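Local coordinates for putative fimbrial subunit (Corynebacterium diphtheriae, PDB 4HSQ), which probably polymerises as the major pilin SpaD to form the shaft of a pilus used in cell adhesion, this chain holding its domains D2 and D3, the latter binding calcium, at residues D12-I17 / A219-C224; V143-K148 / T208-G213. One frame throughout, in Å; residues are numbered along the deposited sequence.

Contact 1. Residues D12-I17 / A219-C224; sequences DADQNI and ATKKFC
D14 and K221 form a salt bridge between D12-I17 and A219-C224, in which K221 NZ donates to D14 OD1 at 2.8 Å. The backbones stay well apart: the nearest CA atoms, again of D14 and K221, are 9.9 Å from each other. The ammonium comes in on the syn side of OD1 but 31° out of the carboxylate plane, and D14 OD2 lies farther from NZ, at 3.5 Å, so one oxygen carries the bond. The lysine sets out with CG anti to its backbone N (chi1 179°), then bends at chi2 and chi3, which lays CE beside the same oxygen, 3.4 Å from D14 OD1. E211 holds K221 NZ in a second salt bridge.

The other pair, an amide with a ring, is a van der Waals approach: N16 OD1 stands 3.8 Å from F223 CZ, the amide and ring planes 53° apart and the oxygen oblique to the ring. The polar need of N16 OD1 is met by the backbone N of H206, and L205 touches both N16 and F223.

Within D12-I17, a type II turn from D12 to Q15 presents the acid. Q15 N bonds D12 O at 2.9 Å, and Q15 NE2 reaches A13 O at 3.0 Å, with A13 O close to the plane of the Q15 amide.

The contact brings a loop of the Sgo0707 N2-type domain against the start of strand 222-229 and the residue leading into it, in the prealbumin-like (probably CnaB-type) domain, where C224 forms a disulfide with C173. With two carboxylates around one ammonium, K221 probably stays protonated, and its charge probably helps to hold the D14 and E211 carboxylates together where the two domains meet.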
loop_
_atom_site.group_PDB
_atom_site.type_symbol
_atom_site.label_atom_id
_atom_site.label_comp_id
_atom_site.label_asym_id
_atom_site.label_seq_id
_atom_site.Cartn_x
_atom_site.Cartn_y
_atom_site.Cartn_z
ATOM N N ASP A 12 -5.638 -3.189 1.898
ATOM C CA ASP A 12 -4.477 -3.038 1.022
ATOM C C ASP A 12 -3.923 -4.370 0.490
ATOM O O ASP A 12 -2.923 -4.332 -0.234
ATOM C CB ASP A 12 -3.349 -2.318 1.804
ATOM C CG ASP A 12 -2.885 -3.019 3.091
ATOM O OD1 ASP A 12 -2.886 -4.264 3.133
ATOM O OD2 ASP A 12 -2.504 -2.320 4.037
ATOM N N ALA A 13 -4.511 -5.535 0.858
ATOM C CA ALA A 13 -3.944 -6.835 0.418
ATOM C C ALA A 13 -3.683 -6.880 -1.091
ATOM O O ALA A 13 -4.527 -6.482 -1.911
ATOM C CB ALA A 13 -4.827 -8.010 0.828
ATOM N N ASP A 14 -2.464 -7.281 -1.425
ATOM C CA ASP A 14 -1.905 -7.459 -2.769
ATOM C C ASP A 14 -1.758 -6.157 -3.554
ATOM O O ASP A 14 -1.392 -6.197 -4.721
ATOM C CB ASP A 14 -2.742 -8.468 -3.587
ATOM C CG ASP A 14 -2.883 -9.838 -2.931
ATOM O OD1 ASP A 14 -1.846 -10.419 -2.521
ATOM O OD2 ASP A 14 -4.015 -10.310 -2.803
ATOM N N GLN A 15 -1.959 -5.013 -2.932
ATOM C CA GLN A 15 -1.842 -3.751 -3.671
ATOM C C GLN A 15 -0.411 -3.276 -3.545
ATOM O O GLN A 15 0.066 -3.014 -2.443
ATOM C CB GLN A 15 -2.858 -2.708 -3.144
ATOM C CG GLN A 15 -4.344 -3.188 -3.238
ATOM C CD GLN A 15 -4.630 -3.858 -4.580
ATOM O OE1 GLN A 15 -4.461 -3.270 -5.637
ATOM N NE2 GLN A 15 -4.953 -5.134 -4.567
ATOM N N ASN A 16 0.289 -3.181 -4.679
ATOM C CA ASN A 16 1.686 -2.788 -4.667
ATOM C C ASN A 16 1.828 -1.250 -4.806
ATOM O O ASN A 16 0.848 -0.517 -4.672
ATOM C CB ASN A 16 2.415 -3.569 -5.771
ATOM C CG ASN A 16 2.346 -5.067 -5.481
ATOM O OD1 ASN A 16 2.615 -5.539 -4.370
ATOM N ND2 ASN A 16 1.970 -5.857 -6.447
ATOM N N ILE A 17 3.050 -0.752 -5.002
ATOM C CA ILE A 17 3.218 0.690 -5.165
ATOM C C ILE A 17 2.414 1.151 -6.407
ATOM O O ILE A 17 2.433 0.465 -7.427
ATOM C CB ILE A 17 4.724 1.046 -5.277
ATOM C CG1 ILE A 17 5.476 0.851 -3.939
ATOM C CG2 ILE A 17 4.988 2.415 -5.928
ATOM C CD1 ILE A 17 4.914 1.408 -2.744
ATOM N N ALA A 219 -0.007 -18.765 5.464
ATOM C CA ALA A 219 -0.343 -19.071 4.066
ATOM C C ALA A 219 0.935 -19.108 3.222
ATOM O O ALA A 219 1.966 -18.587 3.652
ATOM C CB ALA A 219 -1.316 -18.027 3.520
ATOM N N THR A 220 0.873 -19.728 2.032
ATOM C CA THR A 220 2.049 -19.870 1.164
ATOM C C THR A 220 2.066 -18.770 0.057
ATOM O O THR A 220 2.372 -19.056 -1.097
ATOM C CB THR A 220 2.128 -21.309 0.602
ATOM O OG1 THR A 220 0.876 -21.652 0.009
ATOM C CG2 THR A 220 2.482 -22.341 1.671
ATOM N N LYS A 221 1.794 -17.522 0.436
ATOM C CA LYS A 221 1.796 -16.352 -0.458
ATOM C C LYS A 221 3.242 -15.868 -0.716
ATOM O O LYS A 221 3.960 -15.546 0.225
ATOM C CB LYS A 221 0.947 -15.237 0.165
ATOM C CG LYS A 221 0.869 -13.957 -0.642
ATOM C CD LYS A 221 -0.576 -13.514 -0.817
ATOM C CE LYS A 221 -0.960 -12.368 0.086
ATOM N NZ LYS A 221 -2.342 -11.874 -0.202
ATOM N N LYS A 222 3.675 -15.857 -1.995
ATOM C CA LYS A 222 5.020 -15.399 -2.373
ATOM C C LYS A 222 4.968 -14.594 -3.665
ATOM O O LYS A 222 3.916 -14.502 -4.303
ATOM C CB LYS A 222 5.959 -16.594 -2.593
ATOM C CG LYS A 222 6.363 -17.329 -1.334
ATOM C CD LYS A 222 6.853 -18.703 -1.666
ATOM C CE LYS A 222 7.619 -19.237 -0.496
ATOM N NZ LYS A 222 9.077 -19.032 -0.682
ATOM N N PHE A 223 6.110 -14.029 -4.045
ATOM C CA PHE A 223 6.303 -13.428 -5.358
ATOM C C PHE A 223 7.248 -14.347 -6.100
ATOM O O PHE A 223 8.042 -15.038 -5.470
ATOM C CB PHE A 223 6.854 -11.990 -5.284
ATOM C CG PHE A 223 5.817 -10.976 -4.884
ATOM C CD1 PHE A 223 4.855 -10.542 -5.793
ATOM C CD2 PHE A 223 5.834 -10.405 -3.617
ATOM C CE1 PHE A 223 3.908 -9.591 -5.430
ATOM C CE2 PHE A 223 4.893 -9.446 -3.263
ATOM C CZ PHE A 223 3.925 -9.064 -4.157
ATOM N N CYS A 224 7.190 -14.334 -7.424
ATOM C CA CYS A 224 8.052 -15.146 -8.266
ATOM C C CYS A 224 8.592 -14.259 -9.377
ATOM O O CYS A 224 7.829 -13.515 -9.980
ATOM C CB CYS A 224 7.280 -16.340 -8.837
ATOM S SG CYS A 224 7.204 -17.767 -7.724
#

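Contact 2. Residues V143-K148 / T208-G213; sequences VTYHGK and TDFEDG
The F210 side chain leans onto strand 142-155: a chi1 of -165° turns its ring away from its own backbone N and toward the strand, where V143 and Y145 meet it. Its CB is already near the tyrosine, 4.1 Å from Y145 CD2. At CG the nearest atom is Y145 CE2, and CD1 lies 3.5 Å from both CD2 and CE2 of Y145. These two tyrosine carbons form the edge that meets one face of F210, a T-shaped pair with centroids 5.0 Å apart and planes at 80°. Farther out, F210 CE1 has the backbone O of V143 at its rim, 3.4 Å away and near the ring plane, while CZ makes a looser approach to Y145 CE2.

Strand 142-155 runs from the N2-type domain into the prealbumin-like domain, and F210 belongs to the short hairpin of strands 210-211 and 214-215 that packs beside this crossing point. Waters bridge the two backbones. One accepts from Y145 N and donates to F210 O; another accepts from G213 N and donates to V143 O at 2.8 Å. A third, accepting from V143 N, donates to G213 O at 2.7 Å.

The tyrosine ring has further company: V143 CG1 lies over one of its faces, nearer the margin than the centre and 3.5 Å from the plane, and R248 makes a cation-pi contact with it.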
loop_
_atom_site.group_PDB
_atom_site.type_symbol
_atom_site.label_atom_id
_atom_site.label_comp_id
_atom_site.label_asym_id
_atom_site.label_seq_id
_atom_site.Cartn_x
_atom_site.Cartn_y
_atom_site.Cartn_z
ATOM N N VAL A 143 -1.259 0.079 9.847
ATOM C CA VAL A 143 0.025 0.111 9.167
ATOM C C VAL A 143 -0.066 -0.714 7.897
ATOM O O VAL A 143 -0.698 -1.770 7.880
ATOM C CB VAL A 143 1.170 -0.392 10.110
ATOM C CG1 VAL A 143 2.536 -0.123 9.508
ATOM C CG2 VAL A 143 1.084 0.248 11.503
ATOM N N THR A 144 0.633 -0.244 6.862
ATOM C CA THR A 144 0.766 -0.902 5.551
ATOM C C THR A 144 2.244 -1.001 5.261
ATOM O O THR A 144 2.940 0.012 5.343
ATOM C CB THR A 144 0.038 -0.072 4.479
ATOM O OG1 THR A 144 -1.337 0.053 4.861
ATOM C CG2 THR A 144 0.147 -0.695 3.093
ATOM N N TYR A 145 2.712 -2.176 4.833
ATOM C CA TYR A 145 4.136 -2.373 4.562
ATOM C C TYR A 145 4.423 -2.704 3.115
ATOM O O TYR A 145 3.794 -3.596 2.537
ATOM C CB TYR A 145 4.696 -3.527 5.401
ATOM C CG TYR A 145 4.646 -3.343 6.895
ATOM C CD1 TYR A 145 5.753 -2.862 7.598
ATOM C CD2 TYR A 145 3.499 -3.656 7.617
ATOM C CE1 TYR A 145 5.734 -2.763 8.999
ATOM C CE2 TYR A 145 3.476 -3.576 9.016
ATOM C CZ TYR A 145 4.589 -3.109 9.696
ATOM O OH TYR A 145 4.546 -3.002 11.063
ATOM N N HIS A 146 5.422 -2.031 2.559
ATOM C CA HIS A 146 5.912 -2.277 1.200
ATOM C C HIS A 146 7.397 -2.304 1.238
ATOM O O HIS A 146 7.979 -1.564 2.019
ATOM C CB HIS A 146 5.435 -1.209 0.193
ATOM C CG HIS A 146 3.970 -1.287 -0.150
ATOM N ND1 HIS A 146 3.010 -0.737 0.676
ATOM C CD2 HIS A 146 3.357 -1.824 -1.239
ATOM C CE1 HIS A 146 1.849 -0.964 0.080
ATOM N NE2 HIS A 146 2.011 -1.618 -1.075
ATOM N N GLY A 147 8.016 -3.052 0.334
ATOM C CA GLY A 147 9.473 -3.086 0.275
ATOM C C GLY A 147 9.954 -3.053 -1.148
ATOM O O GLY A 147 9.173 -3.242 -2.088
ATOM N N LYS A 148 11.227 -2.771 -1.316
ATOM C CA LYS A 148 11.827 -2.788 -2.657
ATOM C C LYS A 148 12.388 -4.164 -2.970
ATOM O O LYS A 148 12.887 -4.847 -2.083
ATOM C CB LYS A 148 12.940 -1.756 -2.748
ATOM C CG LYS A 148 12.407 -0.349 -2.602
ATOM C CD LYS A 148 13.454 0.659 -3.087
ATOM C CE LYS A 148 13.759 1.705 -2.057
ATOM N NZ LYS A 148 14.929 2.524 -2.471
ATOM N N THR A 208 4.265 -9.886 2.128
ATOM C CA THR A 208 3.333 -11.020 2.161
ATOM C C THR A 208 2.827 -11.402 3.556
ATOM O O THR A 208 1.822 -12.101 3.643
ATOM C CB THR A 208 4.015 -12.256 1.552
ATOM O OG1 THR A 208 5.184 -12.577 2.331
ATOM C CG2 THR A 208 4.421 -12.031 0.100
ATOM N N ASP A 209 3.503 -10.986 4.631
ATOM C CA ASP A 209 3.185 -11.471 5.992
ATOM C C ASP A 209 2.287 -10.546 6.814
ATOM O O ASP A 209 2.003 -10.824 7.971
ATOM C CB ASP A 209 4.514 -11.735 6.757
ATOM C CG ASP A 209 5.362 -10.496 6.933
ATOM O OD1 ASP A 209 5.580 -9.776 5.929
ATOM O OD2 ASP A 209 5.757 -10.209 8.078
ATOM N N PHE A 210 1.864 -9.418 6.235
ATOM C CA PHE A 210 1.048 -8.448 6.955
ATOM C C PHE A 210 0.225 -7.728 5.932
ATOM O O PHE A 210 0.779 -7.205 4.956
ATOM C CB PHE A 210 1.949 -7.502 7.725
ATOM C CG PHE A 210 1.262 -6.691 8.784
ATOM C CD1 PHE A 210 0.628 -5.496 8.462
ATOM C CD2 PHE A 210 1.304 -7.084 10.124
ATOM C CE1 PHE A 210 0.013 -4.727 9.448
ATOM C CE2 PHE A 210 0.709 -6.300 11.112
ATOM C CZ PHE A 210 0.075 -5.121 10.766
ATOM N N GLU A 211 -1.090 -7.732 6.122
ATOM C CA GLU A 211 -1.986 -7.094 5.156
ATOM C C GLU A 211 -3.296 -6.723 5.805
ATOM O O GLU A 211 -3.723 -7.343 6.800
ATOM C CB GLU A 211 -2.211 -7.977 3.910
ATOM C CG GLU A 211 -3.102 -9.180 4.131
ATOM C CD GLU A 211 -2.900 -10.298 3.134
ATOM O OE1 GLU A 211 -2.166 -10.097 2.135
ATOM O OE2 GLU A 211 -3.488 -11.380 3.352
ATOM N N ASP A 212 -3.933 -5.663 5.253
ATOM C CA ASP A 212 -5.214 -5.158 5.782
ATOM C C ASP A 212 -5.120 -4.808 7.292
ATOM O O ASP A 212 -6.096 -4.944 8.038
ATOM C CB ASP A 212 -6.378 -6.151 5.505
ATOM C CG ASP A 212 -6.623 -6.452 4.033
ATOM O OD1 ASP A 212 -6.186 -5.637 3.166
ATOM O OD2 ASP A 212 -7.262 -7.487 3.741
ATOM N N GLY A 213 -3.961 -4.301 7.705
ATOM C CA GLY A 213 -3.735 -3.829 9.055
ATOM C C GLY A 213 -3.432 -4.876 10.111
ATOM O O GLY A 213 -3.297 -4.529 11.284
HETATM O O HOH W 1 -1.638 -3.660 6.115
HETATM O O HOH W 2 -2.036 -2.144 11.475
HETATM O O HOH W 3 0.901 -4.374 5.033
#

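From the N terminus, the chain leaves strand 7-11 through the D12-I17 loop, builds the first domain, and enters the second along strand 142-155, which supplies V143-K148. Contact 2 closes its loop when the chain returns at T208-G213; contact 1 closes later, at A219-C224, so the smaller loop is nested inside the larger. The two touch directly, with probable hydrogen bonds from D212 N to D12 OD1 and from H146 NE2 to Q15 O. Together they gather the early N2-type loop, the strand shared by both domains, the 210-215 hairpin and strand 222-229 at the junction of the two domains.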